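Local coordinates for protein gene activator AphA (Vibrio cholerae, PDB 1YG2) that activates virulence gene expression as a transcription factor of the winged helix superfamily, probably by binding promoter DNA as a dimer, at residues 4-9 / 23-28. Numbering follows the deposited sequence.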
loop_
_atom_site.group_PDB
_atom_site.type_symbol
_atom_site.label_atom_id
_atom_site.label_comp_id
_atom_site.label_asym_id
_atom_site.label_seq_id
_atom_site.Cartn_x
_atom_site.Cartn_y
_atom_site.Cartn_z
ATOM N N PRO A 4 15.966 9.916 2.728
ATOM C CA PRO A 4 16.752 10.927 3.425
ATOM C C PRO A 4 15.995 11.602 4.565
ATOM O O PRO A 4 16.592 11.955 5.583
ATOM C CB PRO A 4 17.175 11.889 2.307
ATOM C CG PRO A 4 16.140 11.689 1.230
ATOM C CD PRO A 4 15.858 10.204 1.284
ATOM N N HIS A 5 14.687 11.778 4.422
ATOM C CA HIS A 5 13.938 12.416 5.503
ATOM C C HIS A 5 13.842 11.469 6.693
ATOM O O HIS A 5 13.829 11.894 7.847
ATOM C CB HIS A 5 12.545 12.827 5.036
ATOM C CG HIS A 5 12.559 13.665 3.804
ATOM N ND1 HIS A 5 12.305 13.147 2.548
ATOM C CD2 HIS A 5 12.893 14.964 3.612
ATOM C CE1 HIS A 5 12.488 14.087 1.642
ATOM N NE2 HIS A 5 12.847 15.202 2.262
ATOM N N VAL A 6 13.777 10.180 6.405
ATOM C CA VAL A 6 13.711 9.185 7.462
ATOM C C VAL A 6 15.021 9.264 8.243
ATOM O O VAL A 6 15.030 9.160 9.463
ATOM C CB VAL A 6 13.516 7.778 6.872
ATOM C CG1 VAL A 6 13.669 6.716 7.970
ATOM C CG2 VAL A 6 12.126 7.692 6.223
ATOM N N ILE A 7 16.122 9.484 7.528
ATOM C CA ILE A 7 17.439 9.602 8.145
ATOM C C ILE A 7 17.581 10.949 8.860
ATOM O O ILE A 7 18.122 11.019 9.967
ATOM C CB ILE A 7 18.538 9.465 7.088
ATOM C CG1 ILE A 7 18.468 8.069 6.464
ATOM C CG2 ILE A 7 19.898 9.710 7.713
ATOM C CD1 ILE A 7 19.321 7.920 5.214
ATOM N N LEU A 8 17.095 12.018 8.243
ATOM C CA LEU A 8 17.180 13.329 8.880
ATOM C C LEU A 8 16.438 13.335 10.217
ATOM O O LEU A 8 16.861 13.983 11.179
ATOM C CB LEU A 8 16.607 14.408 7.955
ATOM C CG LEU A 8 17.440 14.760 6.709
ATOM C CD1 LEU A 8 16.792 15.893 5.926
ATOM C CD2 LEU A 8 18.818 15.198 7.145
ATOM N N THR A 9 15.325 12.614 10.276
ATOM C CA THR A 9 14.523 12.543 11.497
ATOM C C THR A 9 15.361 12.000 12.645
ATOM O O THR A 9 15.338 12.522 13.759
ATOM C CB THR A 9 13.310 11.620 11.307
ATOM O OG1 THR A 9 12.535 12.082 10.197
ATOM C CG2 THR A 9 12.448 11.603 12.569
ATOM N N LYS A 23 21.473 0.860 12.788
ATOM C CA LYS A 23 20.869 0.033 13.825
ATOM C C LYS A 23 19.382 0.363 13.956
ATOM O O LYS A 23 18.583 -0.481 14.360
ATOM C CB LYS A 23 21.573 0.252 15.153
ATOM N N GLU A 24 19.021 1.600 13.625
ATOM C CA GLU A 24 17.632 2.032 13.691
ATOM C C GLU A 24 16.831 1.333 12.601
ATOM O O GLU A 24 15.726 0.853 12.848
ATOM C CB GLU A 24 17.521 3.548 13.496
ATOM C CG GLU A 24 18.160 4.400 14.584
ATOM C CD GLU A 24 17.568 4.140 15.952
ATOM O OE1 GLU A 24 16.330 3.992 16.050
ATOM O OE2 GLU A 24 18.339 4.092 16.933
ATOM N N PHE A 25 17.401 1.277 11.399
ATOM C CA PHE A 25 16.741 0.652 10.260
ATOM C C PHE A 25 16.527 -0.854 10.413
ATOM O O PHE A 25 15.644 -1.427 9.770
ATOM C CB PHE A 25 17.503 0.948 8.959
ATOM C CG PHE A 25 17.244 2.330 8.395
ATOM C CD1 PHE A 25 17.948 3.435 8.855
ATOM C CD2 PHE A 25 16.268 2.525 7.424
ATOM C CE1 PHE A 25 17.690 4.723 8.346
ATOM C CE2 PHE A 25 16.002 3.808 6.912
ATOM C CZ PHE A 25 16.715 4.905 7.378
ATOM N N SER A 26 17.329 -1.504 11.248
ATOM C CA SER A 26 17.142 -2.934 11.466
ATOM C C SER A 26 16.326 -3.097 12.744
ATOM O O SER A 26 16.081 -4.212 13.194
ATOM C CB SER A 26 18.488 -3.658 11.587
ATOM O OG SER A 26 19.232 -3.191 12.697
ATOM N N ALA A 27 15.907 -1.969 13.321
ATOM C CA ALA A 27 15.093 -1.975 14.531
ATOM C C ALA A 27 13.744 -1.272 14.299
ATOM O O ALA A 27 13.040 -1.576 13.328
ATOM C CB ALA A 27 15.846 -1.316 15.687
ATOM N N SER A 28 13.393 -0.330 15.173
ATOM C CA SER A 28 12.116 0.376 15.083
ATOM C C SER A 28 11.785 0.991 13.722
ATOM O O SER A 28 10.629 0.966 13.297
ATOM C CB SER A 28 12.031 1.468 16.157
ATOM O OG SER A 28 12.925 2.538 15.887
#
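In the PadR-like winged helix domain, helices 3-13, 18-25 and 37-49 make up the helical part and strands 53-55 and 69-71 the wing hairpin; here the last turn of helix 18-25 meets the first helix, 3-13, through one aromatic ring. Phe25 reaches over to Val6 and Ile7, two consecutive residues of that helix. CZ, the far end of the ring, does most of the touching, 3.6 Å from Val6 CG1 and 3.7 Å from Ile7 CG1. Its two ring neighbours lie slightly farther off, CE2 3.9 Å from Val6 CG1 and CE1 3.9 Å from Ile7 CG1, so the end of the ring is received by a pair of aliphatic branches. Both carbons meet the ring obliquely, and the Ile7 side chain runs at about a right angle to that of Phe25. In Val6, CG1 stands anti to the backbone N (chi1 171°), which sends this methyl to Phe25. The backbones stay well apart, with 9.2 Å between the CA atoms of Ile7 and Phe25; the phenylalanine ring and Ile7 CG1 together span the gap. Beyond the ring, Val6 also packs on Ile29 and Trp33 and on Ala98 of the second subunit, while Phe25 touches Ala35. Ile7 touches Glu43 of helix 37-49, probably the DNA-recognition helix, as in other winged helix proteins. No hydrogen bond joins the two segments, and all three touching residues are buried: between these segments the contact is wholly apolar, a small van der Waals contact in the buried interior, probably aided by exclusion of water.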